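Local atomic coordinates of putative uncharacterized protein Ta1305 (PDB entry 4RKS), a protein that catalyses the ATP-dependent phosphorylation of (R)-mevalonate to (R)-3-phosphomevalonate in an alternative mevalonate pathway of extreme acidophiles. Residues A29-G34 with G162-F166; V45-P49 with R155-E159; T48-A54 with T170-G176; T254-H258 with Y291-G295. All coordinates share one frame; numbering follows the deposited sequence.

Contact 1: A29-G34 with G162-F166. With MEV ((R)-mevalonate), chain C.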
loop_
_atom_site.group_PDB
_atom_site.type_symbol
_atom_site.label_atom_id
_atom_site.label_comp_id
_atom_site.label_asym_id
_atom_site.label_seq_id
_atom_site.Cartn_x
_atom_site.Cartn_y
_atom_site.Cartn_z
ATOM N N ALA A 29 7.411 -2.553 -8.395
ATOM C CA ALA A 29 6.091 -2.042 -7.991
ATOM C C ALA A 29 6.255 -0.804 -7.109
ATOM O O ALA A 29 7.378 -0.483 -6.671
ATOM C CB ALA A 29 5.283 -3.118 -7.278
ATOM N N TYR A 30 5.141 -0.119 -6.842
ATOM C CA TYR A 30 5.133 1.142 -6.097
ATOM C C TYR A 30 4.387 0.997 -4.780
ATOM O O TYR A 30 3.414 0.247 -4.707
ATOM C CB TYR A 30 4.509 2.257 -6.973
ATOM C CG TYR A 30 5.274 2.360 -8.258
ATOM C CD1 TYR A 30 6.536 2.946 -8.275
ATOM C CD2 TYR A 30 4.790 1.795 -9.430
ATOM C CE1 TYR A 30 7.270 3.009 -9.428
ATOM C CE2 TYR A 30 5.527 1.842 -10.604
ATOM C CZ TYR A 30 6.771 2.455 -10.587
ATOM O OH TYR A 30 7.529 2.514 -11.722
ATOM N N PRO A 31 4.836 1.725 -3.741
ATOM C CA PRO A 31 4.191 1.673 -2.426
ATOM C C PRO A 31 2.794 2.272 -2.444
ATOM O O PRO A 31 2.338 2.861 -3.430
ATOM C CB PRO A 31 5.141 2.489 -1.534
ATOM C CG PRO A 31 5.745 3.488 -2.487
ATOM C CD PRO A 31 5.923 2.727 -3.785
ATOM N N THR A 32 2.072 2.082 -1.348
ATOM C CA THR A 32 0.670 2.442 -1.344
ATOM C C THR A 32 0.279 3.250 -0.105
ATOM O O THR A 32 0.991 3.257 0.910
ATOM C CB THR A 32 -0.228 1.177 -1.437
ATOM O OG1 THR A 32 -0.085 0.401 -0.250
ATOM C CG2 THR A 32 0.180 0.321 -2.624
ATOM N N ILE A 33 -0.843 3.953 -0.234
ATOM C CA ILE A 33 -1.478 4.706 0.850
ATOM C C ILE A 33 -2.937 4.279 0.948
ATOM O O ILE A 33 -3.656 4.275 -0.061
ATOM C CB ILE A 33 -1.408 6.233 0.599
ATOM C CG1 ILE A 33 0.039 6.721 0.646
ATOM C CG2 ILE A 33 -2.273 6.996 1.618
ATOM C CD1 ILE A 33 0.260 8.087 -0.008
ATOM N N GLY A 34 -3.381 3.909 2.144
ATOM C CA GLY A 34 -4.786 3.594 2.354
ATOM C C GLY A 34 -5.711 4.801 2.192
ATOM O O GLY A 34 -5.377 5.909 2.593
ATOM N N GLY A 162 -2.684 -6.044 -3.323
ATOM C CA GLY A 162 -3.526 -5.730 -4.470
ATOM C C GLY A 162 -3.517 -4.261 -4.874
ATOM O O GLY A 162 -3.719 -3.933 -6.044
ATOM N N ARG A 163 -3.309 -3.373 -3.904
ATOM C CA ARG A 163 -3.245 -1.944 -4.181
ATOM C C ARG A 163 -2.112 -1.679 -5.160
ATOM O O ARG A 163 -2.250 -0.933 -6.122
ATOM C CB ARG A 163 -3.016 -1.141 -2.892
ATOM C CG ARG A 163 -4.174 -1.081 -1.921
ATOM C CD ARG A 163 -3.686 -0.474 -0.579
ATOM N NE ARG A 163 -4.752 -0.341 0.406
ATOM C CZ ARG A 163 -4.585 0.131 1.643
ATOM N NH1 ARG A 163 -3.385 0.513 2.063
ATOM N NH2 ARG A 163 -5.623 0.219 2.464
ATOM N N SER A 164 -0.977 -2.309 -4.894
ATOM C CA SER A 164 0.204 -2.075 -5.686
ATOM C C SER A 164 0.196 -2.919 -6.964
ATOM O O SER A 164 0.777 -2.523 -7.961
ATOM C CB SER A 164 1.454 -2.356 -4.852
ATOM O OG SER A 164 2.620 -2.177 -5.629
ATOM N N LEU A 165 -0.468 -4.073 -6.938
ATOM C CA LEU A 165 -0.515 -4.922 -8.126
ATOM C C LEU A 165 -1.263 -4.220 -9.267
ATOM O O LEU A 165 -0.799 -4.196 -10.399
ATOM C CB LEU A 165 -1.168 -6.278 -7.803
ATOM C CG LEU A 165 -1.195 -7.297 -8.948
ATOM C CD1 LEU A 165 0.202 -7.608 -9.446
ATOM C CD2 LEU A 165 -1.922 -8.583 -8.534
ATOM N N PHE A 166 -2.408 -3.620 -8.960
ATOM C CA PHE A 166 -3.261 -3.072 -10.010
ATOM C C PHE A 166 -3.040 -1.580 -10.259
ATOM O O PHE A 166 -3.205 -1.090 -11.382
ATOM C CB PHE A 166 -4.720 -3.347 -9.677
ATOM C CG PHE A 166 -5.091 -4.793 -9.825
ATOM C CD1 PHE A 166 -5.380 -5.319 -11.073
ATOM C CD2 PHE A 166 -5.123 -5.623 -8.727
ATOM C CE1 PHE A 166 -5.710 -6.660 -11.224
ATOM C CE2 PHE A 166 -5.458 -6.976 -8.864
ATOM C CZ PHE A 166 -5.750 -7.485 -10.114
HETATM C C8 MEV C . -2.707 -1.800 5.882
HETATM O O8 MEV C . -2.410 -3.177 6.021
HETATM C C2 MEV C . -2.683 -1.178 7.261
HETATM C C3 MEV C . -2.639 0.339 7.340
HETATM O O7 MEV C . -1.648 0.897 6.517
HETATM C C4 MEV C . -3.980 0.945 6.960
HETATM C C5 MEV C . -4.168 1.111 5.463
HETATM O O3 MEV C . -3.266 1.622 4.734
HETATM O O4 MEV C . -5.232 0.710 4.936
HETATM C C6 MEV C . -2.318 0.687 8.777
HETATM O O HOH W 1 2.591 -0.298 -8.255
#
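Thr32 and Arg163 cross at about a right angle, the arginine running on to the substrate. The methyl CG2 of Thr32 sits beside the root of the arginine, 3.5 Å from Arg163 CB, while OG1 of Thr32 lies alongside Arg163 CD and near the plane of the guanidinium, at its edge. From CG to NE the Arg163 chain is fully extended, which carries the guanidinium along to Gly34. There the glycine CA lies over one face of the group, 3.4 Å from Arg163 NH1. Gly34 CA is equally close to the ligand, 3.4 Å from mevalonate O3, so the glycine backbone packs on the flat cation and the carboxylate together.

One helical step on, Ser164 grips the other end of the segment 29-34. Its OG, anti to the backbone N (chi1 178°), donates to Tyr30 O at 2.7 Å and also touches the methyl of Ala29. A water ties the same two residues together, accepting from Tyr30 N and donating to Ser164 O. Helix 161-166 is thus joined to strand 24-34 at its irregular stretch, in the N-terminal domain of this GHMP kinase, with helix 128-141 packed against both Ala29 and Ser164.

At the arginine tip, Arg163 NH1 donates to mevalonate O3 at 2.9 Å, with an N-H...O angle of 173°. Arg163 NH2 donates to mevalonate O4 at 2.6 Å, again nearly straight at 164°. Such a paired, end-on grip fixes the rotation of the carboxylate and probably neutralises its charge inside the pocket.

Contact 2: V45-P49 with R155-E159. With MEV ((R)-mevalonate), chain C.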
loop_
_atom_site.group_PDB
_atom_site.type_symbol
_atom_site.label_atom_id
_atom_site.label_comp_id
_atom_site.label_asym_id
_atom_site.label_seq_id
_atom_site.Cartn_x
_atom_site.Cartn_y
_atom_site.Cartn_z
ATOM N N VAL A 45 -1.614 -16.375 8.678
ATOM C CA VAL A 45 -0.898 -16.975 7.560
ATOM C C VAL A 45 -1.363 -16.418 6.209
ATOM O O VAL A 45 -0.568 -15.845 5.468
ATOM C CB VAL A 45 -1.055 -18.499 7.547
ATOM C CG1 VAL A 45 -0.184 -19.100 6.451
ATOM C CG2 VAL A 45 -0.682 -19.088 8.917
ATOM N N THR A 46 -2.649 -16.587 5.901
ATOM C CA THR A 46 -3.222 -16.137 4.638
ATOM C C THR A 46 -3.405 -14.622 4.587
ATOM O O THR A 46 -3.408 -14.019 3.509
ATOM C CB THR A 46 -4.579 -16.798 4.393
ATOM O OG1 THR A 46 -5.529 -16.293 5.341
ATOM C CG2 THR A 46 -4.458 -18.290 4.559
ATOM N N ARG A 47 -3.598 -14.034 5.763
ATOM C CA ARG A 47 -3.688 -12.588 5.962
ATOM C C ARG A 47 -4.806 -11.918 5.172
ATOM O O ARG A 47 -4.675 -10.763 4.776
ATOM C CB ARG A 47 -2.346 -11.925 5.638
ATOM C CG ARG A 47 -1.158 -12.535 6.381
ATOM C CD ARG A 47 -0.046 -11.516 6.536
ATOM N NE ARG A 47 -0.427 -10.481 7.493
ATOM C CZ ARG A 47 0.399 -9.561 7.983
ATOM N NH1 ARG A 47 1.670 -9.526 7.603
ATOM N NH2 ARG A 47 -0.048 -8.672 8.854
ATOM N N THR A 48 -5.918 -12.625 4.980
ATOM C CA THR A 48 -7.108 -12.026 4.368
ATOM C C THR A 48 -7.656 -10.846 5.196
ATOM O O THR A 48 -7.853 -10.975 6.398
ATOM C CB THR A 48 -8.215 -13.082 4.189
ATOM O OG1 THR A 48 -7.677 -14.203 3.484
ATOM C CG2 THR A 48 -9.411 -12.521 3.407
ATOM N N PRO A 49 -7.892 -9.687 4.551
ATOM C CA PRO A 49 -8.479 -8.518 5.229
ATOM C C PRO A 49 -9.851 -8.830 5.844
ATOM O O PRO A 49 -10.686 -9.422 5.164
ATOM C CB PRO A 49 -8.629 -7.493 4.100
ATOM C CG PRO A 49 -7.619 -7.896 3.086
ATOM C CD PRO A 49 -7.563 -9.397 3.142
ATOM N N ARG A 155 -0.991 -12.054 -0.479
ATOM C CA ARG A 155 -1.367 -11.373 0.764
ATOM C C ARG A 155 -0.611 -11.915 1.970
ATOM O O ARG A 155 -0.472 -11.221 2.984
ATOM C CB ARG A 155 -2.884 -11.455 0.994
ATOM C CG ARG A 155 -3.655 -10.549 0.049
ATOM C CD ARG A 155 -5.125 -10.347 0.439
ATOM N NE ARG A 155 -5.872 -9.871 -0.720
ATOM C CZ ARG A 155 -6.561 -10.679 -1.511
ATOM N NH1 ARG A 155 -6.627 -11.968 -1.219
ATOM N NH2 ARG A 155 -7.195 -10.208 -2.569
ATOM N N ALA A 156 -0.090 -13.135 1.843
ATOM C CA ALA A 156 0.716 -13.738 2.891
ATOM C C ALA A 156 1.993 -12.939 3.079
ATOM O O ALA A 156 2.572 -12.912 4.157
ATOM C CB ALA A 156 1.038 -15.197 2.558
ATOM N N VAL A 157 2.427 -12.288 2.008
ATOM C CA VAL A 157 3.582 -11.432 2.058
ATOM C C VAL A 157 3.178 -10.052 2.590
ATOM O O VAL A 157 3.853 -9.492 3.445
ATOM C CB VAL A 157 4.231 -11.324 0.670
ATOM C CG1 VAL A 157 5.416 -10.371 0.701
ATOM C CG2 VAL A 157 4.660 -12.718 0.205
ATOM N N SER A 158 2.063 -9.521 2.098
ATOM C CA SER A 158 1.536 -8.252 2.587
ATOM C C SER A 158 0.057 -8.139 2.254
ATOM O O SER A 158 -0.331 -8.306 1.105
ATOM C CB SER A 158 2.308 -7.074 1.986
ATOM O OG SER A 158 1.701 -5.843 2.326
ATOM N N GLU A 159 -0.765 -7.828 3.254
ATOM C CA GLU A 159 -2.209 -7.953 3.114
ATOM C C GLU A 159 -2.815 -6.974 2.106
ATOM O O GLU A 159 -3.917 -7.212 1.620
ATOM C CB GLU A 159 -2.902 -7.793 4.480
ATOM C CG GLU A 159 -2.633 -6.467 5.181
ATOM C CD GLU A 159 -1.342 -6.463 6.002
ATOM O OE1 GLU A 159 -0.615 -7.486 5.998
ATOM O OE2 GLU A 159 -1.053 -5.430 6.656
HETATM C C8 MEV C . -2.707 -1.800 5.882
HETATM O O8 MEV C . -2.410 -3.177 6.021
HETATM C C2 MEV C . -2.683 -1.178 7.261
HETATM C C3 MEV C . -2.639 0.339 7.340
HETATM O O7 MEV C . -1.648 0.897 6.517
HETATM C C4 MEV C . -3.980 0.945 6.960
HETATM C C5 MEV C . -4.168 1.111 5.463
HETATM O O3 MEV C . -3.266 1.622 4.734
HETATM O O4 MEV C . -5.232 0.710 4.936
HETATM C C6 MEV C . -2.318 0.687 8.777
#
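Arg47 reaches over the backbone of 155-156 to Glu159. Its CB starts 3.3 Å from Arg155 O; CG lies over that oxygen and Ala156 CA; Arg47 CD, still near Arg155 O, comes within 3.8 Å of Ala156 O. A bend at chi3 (71°) then turns a face of the guanidinium to Glu159. OE1 of Glu159 ends up over the centre of that face, 3.0 Å from Arg47 CZ, with the guanidinium and carboxylate planes 46° apart. The salt bridge, Arg47 NH2 to Glu159 OE1 at 3.1 Å, is therefore one of charge alone, since no N-H points at the oxygen. Arg47 NH2 has a second acidic partner in Asp208.

Both segments are loops of the N-terminal domain, 155-159 linking helix 147-154 to helix 161-166, and Glu159 is a substrate-binding residue of the mevalonate pocket. Its other oxygen, Glu159 OE2, lies 2.7 Å from mevalonate O8 and is hydrogen-bonded to His211. Arg47 touches Glu159 and not the ligand, a second-shell neighbour that probably steadies the carboxylate. Further along, Pro49 CD meets Arg155 CD at 3.8 Å, the proline ring and the arginine chain crossing at about a right angle; the Arg155 guanidinium itself goes to Glu151 and Asn152.

Contact 3: T48-A54 with T170-G176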
loop_
_atom_site.group_PDB
_atom_site.type_symbol
_atom_site.label_atom_id
_atom_site.label_comp_id
_atom_site.label_asym_id
_atom_site.label_seq_id
_atom_site.Cartn_x
_atom_site.Cartn_y
_atom_site.Cartn_z
ATOM N N THR A 48 -5.918 -12.625 4.980
ATOM C CA THR A 48 -7.108 -12.026 4.368
ATOM C C THR A 48 -7.656 -10.846 5.196
ATOM O O THR A 48 -7.853 -10.975 6.398
ATOM C CB THR A 48 -8.215 -13.082 4.189
ATOM O OG1 THR A 48 -7.677 -14.203 3.484
ATOM C CG2 THR A 48 -9.411 -12.521 3.407
ATOM N N PRO A 49 -7.892 -9.687 4.551
ATOM C CA PRO A 49 -8.479 -8.518 5.229
ATOM C C PRO A 49 -9.851 -8.830 5.844
ATOM O O PRO A 49 -10.686 -9.422 5.164
ATOM C CB PRO A 49 -8.629 -7.493 4.100
ATOM C CG PRO A 49 -7.619 -7.896 3.086
ATOM C CD PRO A 49 -7.563 -9.397 3.142
ATOM N N LEU A 50 -10.082 -8.434 7.091
ATOM C CA LEU A 50 -11.370 -8.715 7.730
ATOM C C LEU A 50 -12.515 -7.925 7.113
ATOM O O LEU A 50 -13.677 -8.311 7.229
ATOM C CB LEU A 50 -11.301 -8.427 9.227
ATOM C CG LEU A 50 -10.745 -9.563 10.078
ATOM C CD1 LEU A 50 -10.743 -9.179 11.544
ATOM C CD2 LEU A 50 -11.540 -10.846 9.854
ATOM N N HIS A 51 -12.198 -6.812 6.457
ATOM C CA HIS A 51 -13.248 -5.975 5.904
ATOM C C HIS A 51 -12.784 -5.221 4.662
ATOM O O HIS A 51 -11.604 -5.264 4.305
ATOM C CB HIS A 51 -13.757 -4.992 6.968
ATOM C CG HIS A 51 -12.773 -3.923 7.348
ATOM N ND1 HIS A 51 -12.526 -2.820 6.555
ATOM C CD2 HIS A 51 -12.001 -3.769 8.454
ATOM C CE1 HIS A 51 -11.640 -2.038 7.150
ATOM N NE2 HIS A 51 -11.300 -2.594 8.302
ATOM N N THR A 52 -13.719 -4.540 4.007
ATOM C CA THR A 52 -13.428 -3.824 2.756
ATOM C C THR A 52 -12.540 -2.589 2.980
ATOM O O THR A 52 -12.727 -1.861 3.947
ATOM C CB THR A 52 -14.737 -3.400 2.063
ATOM O OG1 THR A 52 -15.462 -4.575 1.674
ATOM C CG2 THR A 52 -14.476 -2.533 0.833
ATOM N N SER A 53 -11.564 -2.377 2.102
ATOM C CA SER A 53 -10.683 -1.213 2.194
ATOM C C SER A 53 -10.447 -0.638 0.806
ATOM O O SER A 53 -10.874 -1.220 -0.182
ATOM C CB SER A 53 -9.351 -1.583 2.854
ATOM O OG SER A 53 -8.738 -2.677 2.188
ATOM N N ALA A 54 -9.778 0.511 0.742
ATOM C CA ALA A 54 -9.425 1.135 -0.529
ATOM C C ALA A 54 -8.052 1.813 -0.438
ATOM O O ALA A 54 -7.588 2.164 0.646
ATOM C CB ALA A 54 -10.508 2.158 -0.954
ATOM N N THR A 170 -7.802 1.813 -6.007
ATOM C CA THR A 170 -8.446 0.512 -5.978
ATOM C C THR A 170 -9.343 0.396 -4.763
ATOM O O THR A 170 -9.201 1.154 -3.789
ATOM C CB THR A 170 -7.423 -0.639 -5.935
ATOM O OG1 THR A 170 -6.567 -0.462 -4.801
ATOM C CG2 THR A 170 -6.602 -0.696 -7.237
ATOM N N ILE A 171 -10.285 -0.536 -4.852
ATOM C CA ILE A 171 -11.055 -0.988 -3.718
ATOM C C ILE A 171 -10.813 -2.482 -3.576
ATOM O O ILE A 171 -10.829 -3.210 -4.564
ATOM C CB ILE A 171 -12.568 -0.716 -3.882
ATOM C CG1 ILE A 171 -12.876 0.772 -3.753
ATOM C CG2 ILE A 171 -13.382 -1.530 -2.871
ATOM C CD1 ILE A 171 -14.268 1.107 -4.182
ATOM N N THR A 172 -10.563 -2.942 -2.358
ATOM C CA THR A 172 -10.450 -4.369 -2.131
ATOM C C THR A 172 -11.618 -4.793 -1.262
ATOM O O THR A 172 -11.615 -4.548 -0.053
ATOM C CB THR A 172 -9.124 -4.741 -1.486
ATOM O OG1 THR A 172 -8.067 -4.377 -2.375
ATOM C CG2 THR A 172 -9.052 -6.258 -1.211
ATOM N N TRP A 173 -12.638 -5.359 -1.909
ATOM C CA TRP A 173 -13.837 -5.880 -1.233
ATOM C C TRP A 173 -13.469 -7.117 -0.438
ATOM O O TRP A 173 -12.682 -7.923 -0.904
ATOM C CB TRP A 173 -14.943 -6.233 -2.248
ATOM C CG TRP A 173 -15.267 -5.115 -3.212
ATOM C CD1 TRP A 173 -14.795 -4.965 -4.489
ATOM C CD2 TRP A 173 -16.102 -3.980 -2.960
ATOM N NE1 TRP A 173 -15.303 -3.823 -5.050
ATOM C CE2 TRP A 173 -16.097 -3.190 -4.130
ATOM C CE3 TRP A 173 -16.848 -3.550 -1.856
ATOM C CZ2 TRP A 173 -16.818 -2.002 -4.233
ATOM C CZ3 TRP A 173 -17.564 -2.372 -1.957
ATOM C CH2 TRP A 173 -17.540 -1.605 -3.139
ATOM N N SER A 174 -14.044 -7.286 0.745
ATOM C CA SER A 174 -13.715 -8.449 1.568
ATOM C C SER A 174 -14.757 -8.692 2.647
ATOM O O SER A 174 -15.248 -7.752 3.282
ATOM C CB SER A 174 -12.336 -8.291 2.218
ATOM O OG SER A 174 -12.014 -9.434 3.002
ATOM N N ASP A 175 -15.092 -9.965 2.843
ATOM C CA ASP A 175 -16.004 -10.376 3.897
ATOM C C ASP A 175 -15.254 -11.172 4.963
ATOM O O ASP A 175 -15.855 -11.805 5.826
ATOM C CB ASP A 175 -17.168 -11.199 3.316
ATOM C CG ASP A 175 -16.707 -12.455 2.568
ATOM O OD1 ASP A 175 -15.510 -12.826 2.632
ATOM O OD2 ASP A 175 -17.562 -13.082 1.902
ATOM N N GLY A 176 -13.932 -11.151 4.883
ATOM C CA GLY A 176 -13.110 -11.891 5.822
ATOM C C GLY A 176 -12.746 -13.294 5.362
ATOM O O GLY A 176 -11.906 -13.951 5.979
HETATM O O HOH W 2 -9.930 -5.118 2.132
#
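An antiparallel strand pair in the N-terminal domain, 53-59 against 169-174, begins here and continues backwards into the loop that leads to it. Ser53 and Thr172 form the hydrogen-bonded pair: Ser53 N donates to Thr172 O at 3.1 Å and Thr172 N to Ser53 O at 2.8 Å. Ala54 and Ile171 follow as a non-hydrogen-bonded pair, with Ala54 CB against Ile171 CG1 on the face opposite to the side chains of Ser53 and Thr172.

Before the strand, side chains take over the pairing. Thr52 OG1 accepts from Ser174 N at 3.2 Å and is also bonded to Asp228 of helix 220-238. Its methyl CG2, anti to the backbone N, rests near Trp173 CE3, the two side chains running the same way side by side. Ile171 CG2 lies 3.4 Å above the middle of the Trp173 ring, whose NE1 is hydrogen-bonded to Glu182 on strand 179-185.

A water bridges the place where the strands part, donating to His51 O and Thr172 O and accepting from Ser53 OG. Farther out, Gly176 has backbone angles that call for glycine, and its CA makes a CA-H...O contact with Pro49 O. Pro49 O also accepts a short hydrogen bond from Ser174 OG, 2.5 Å, while Ser174 OG itself accepts from Gly176 N at 3.2 Å, closing an ST turn.

Contact 4: T254-H258 with Y291-G295. With MEV ((R)-mevalonate), chain C.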
loop_
_atom_site.group_PDB
_atom_site.type_symbol
_atom_site.label_atom_id
_atom_site.label_comp_id
_atom_site.label_asym_id
_atom_site.label_seq_id
_atom_site.Cartn_x
_atom_site.Cartn_y
_atom_site.Cartn_z
ATOM N N THR A 254 -10.058 8.495 7.914
ATOM C CA THR A 254 -8.845 8.592 8.728
ATOM C C THR A 254 -9.190 8.964 10.174
ATOM O O THR A 254 -8.665 8.376 11.119
ATOM C CB THR A 254 -7.852 9.636 8.144
ATOM O OG1 THR A 254 -7.237 9.113 6.962
ATOM C CG2 THR A 254 -6.766 9.985 9.140
ATOM N N GLU A 255 -10.081 9.928 10.346
ATOM C CA GLU A 255 -10.431 10.398 11.686
ATOM C C GLU A 255 -11.218 9.347 12.495
ATOM O O GLU A 255 -10.964 9.148 13.683
ATOM C CB GLU A 255 -11.198 11.727 11.576
ATOM C CG GLU A 255 -10.299 12.838 10.982
ATOM C CD GLU A 255 -11.018 14.150 10.650
ATOM O OE1 GLU A 255 -12.237 14.139 10.377
ATOM O OE2 GLU A 255 -10.339 15.201 10.643
ATOM N N GLU A 256 -12.167 8.677 11.855
ATOM C CA GLU A 256 -12.887 7.563 12.486
ATOM C C GLU A 256 -11.945 6.420 12.890
ATOM O O GLU A 256 -12.005 5.898 14.003
ATOM C CB GLU A 256 -13.957 7.033 11.537
ATOM C CG GLU A 256 -14.615 5.737 11.993
ATOM C CD GLU A 256 -15.626 5.221 10.989
ATOM O OE1 GLU A 256 -16.078 6.011 10.133
ATOM O OE2 GLU A 256 -15.969 4.026 11.051
ATOM N N TYR A 257 -11.081 6.030 11.959
ATOM C CA TYR A 257 -10.129 4.947 12.173
ATOM C C TYR A 257 -9.215 5.225 13.354
ATOM O O TYR A 257 -9.017 4.370 14.219
ATOM C CB TYR A 257 -9.323 4.754 10.892
ATOM C CG TYR A 257 -8.311 3.639 10.837
ATOM C CD1 TYR A 257 -8.706 2.308 10.678
ATOM C CD2 TYR A 257 -6.960 3.923 10.845
ATOM C CE1 TYR A 257 -7.777 1.299 10.566
ATOM C CE2 TYR A 257 -6.020 2.922 10.734
ATOM C CZ TYR A 257 -6.429 1.615 10.596
ATOM O OH TYR A 257 -5.471 0.642 10.479
ATOM N N HIS A 258 -8.666 6.430 13.422
ATOM C CA HIS A 258 -7.713 6.694 14.491
ATOM C C HIS A 258 -8.386 7.027 15.823
ATOM O O HIS A 258 -7.761 6.921 16.878
ATOM C CB HIS A 258 -6.738 7.773 14.043
ATOM C CG HIS A 258 -5.754 7.266 13.036
ATOM N ND1 HIS A 258 -4.764 6.368 13.363
ATOM C CD2 HIS A 258 -5.641 7.481 11.703
ATOM C CE1 HIS A 258 -4.064 6.073 12.282
ATOM N NE2 HIS A 258 -4.573 6.736 11.260
ATOM N N TYR A 291 -6.287 15.552 4.325
ATOM C CA TYR A 291 -5.155 14.737 4.768
ATOM C C TYR A 291 -5.550 13.300 5.102
ATOM O O TYR A 291 -6.701 13.021 5.395
ATOM C CB TYR A 291 -4.478 15.364 5.992
ATOM C CG TYR A 291 -5.226 15.111 7.276
ATOM C CD1 TYR A 291 -6.229 15.978 7.694
ATOM C CD2 TYR A 291 -4.933 14.012 8.071
ATOM C CE1 TYR A 291 -6.921 15.750 8.858
ATOM C CE2 TYR A 291 -5.622 13.776 9.237
ATOM C CZ TYR A 291 -6.615 14.644 9.625
ATOM O OH TYR A 291 -7.299 14.413 10.790
ATOM N N ILE A 292 -4.553 12.414 5.082
ATOM C CA ILE A 292 -4.683 11.002 5.452
ATOM C C ILE A 292 -3.553 10.624 6.421
ATOM O O ILE A 292 -2.425 11.077 6.252
ATOM C CB ILE A 292 -4.617 10.081 4.205
ATOM C CG1 ILE A 292 -5.807 10.323 3.276
ATOM C CG2 ILE A 292 -4.531 8.585 4.601
ATOM C CD1 ILE A 292 -5.626 9.709 1.903
ATOM N N VAL A 293 -3.856 9.809 7.433
ATOM C CA VAL A 293 -2.826 9.175 8.255
ATOM C C VAL A 293 -3.083 7.671 8.246
ATOM O O VAL A 293 -4.188 7.248 8.568
ATOM C CB VAL A 293 -2.840 9.693 9.719
ATOM C CG1 VAL A 293 -1.780 8.987 10.556
ATOM C CG2 VAL A 293 -2.673 11.223 9.764
ATOM N N THR A 294 -2.092 6.864 7.873
ATOM C CA THR A 294 -2.294 5.411 7.867
ATOM C C THR A 294 -1.734 4.811 9.161
ATOM O O THR A 294 -2.236 5.110 10.230
ATOM C CB THR A 294 -1.661 4.739 6.610
ATOM O OG1 THR A 294 -0.245 4.986 6.568
ATOM C CG2 THR A 294 -2.292 5.304 5.341
ATOM N N GLY A 295 -0.696 3.984 9.084
ATOM C CA GLY A 295 -0.169 3.351 10.288
ATOM C C GLY A 295 1.137 3.950 10.788
ATOM O O GLY A 295 1.489 3.808 11.949
HETATM C C8 MEV C . -2.707 -1.800 5.882
HETATM O O8 MEV C . -2.410 -3.177 6.021
HETATM C C2 MEV C . -2.683 -1.178 7.261
HETATM C C3 MEV C . -2.639 0.339 7.340
HETATM O O7 MEV C . -1.648 0.897 6.517
HETATM C C4 MEV C . -3.980 0.945 6.960
HETATM C C5 MEV C . -4.168 1.111 5.463
HETATM O O3 MEV C . -3.266 1.622 4.734
HETATM O O4 MEV C . -5.232 0.710 4.936
HETATM C C6 MEV C . -2.318 0.687 8.777
#
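His258 and Val293 supply the clearest hydrogen bond between helix 243-262 and the segment 291-295: NE2 of the His258 imidazole donates to Val293 O at 2.8 Å. The oxygen lies almost exactly in the ring plane, yet seen from the carbonyl the donor stands above its plane, 64° out of it. Thr294 O is at the same edge of the ring, 2.9 Å from His258 CE1, so two successive carbonyls face one edge of the imidazole. A second, weak bond runs from Val293 N to Thr254 OG1 at 3.5 Å; that hydroxyl has its stronger partner in Ala250 O, one turn back on the helix.

These bonds join the helix to the segment at the C-terminal side of strand 289-292, within the C-terminal domain. The end of that segment belongs to the mevalonate pocket: Gly295 N is 3.7 Å from the mevalonate methyl C6. Tyr257 OH approaches the same methyl, mevalonate C6, at 3.6 Å and makes a weak hydrogen bond to Leu38 O.

Van der Waals contacts make up the rest. Thr254 CG2 meets Val293 N and Tyr291 CE2, which its position opposite the backbone N allows, and Thr254 OG1 leans on Ile292 CG2. Val293 CG1 touches the imidazole at NE2, the two side chains crossing at about a right angle, while Tyr257 CD2 lies over the centre of one imidazole face. At the outer end, Glu255 crosses the Tyr291 side chain at about a right angle, with Glu255 CG 3.4 Å from Tyr291 OH.

Overall arrangement
From the N terminus, strand 24-34 supplies the first half of contact 1, and its partner helix 161-166 comes more than a hundred residues later. Within the loop so closed sits contact 2, joining the two connections 45-49 and 155-159. Contact 3 overlaps contact 2 at Thr48 and Pro49 but ends beyond helix 161-166, so it crosses contact 1; the two touch where Arg163 packs on Ala54 and Thr170. All three lie in the N-terminal domain. Contact 4 follows in series, closing a short loop in the C-terminal domain, and meets contact 1 where Ile292 and Thr294 pack on Ile33 and Gly34. Contacts 1, 2 and 4 converge on mevalonate.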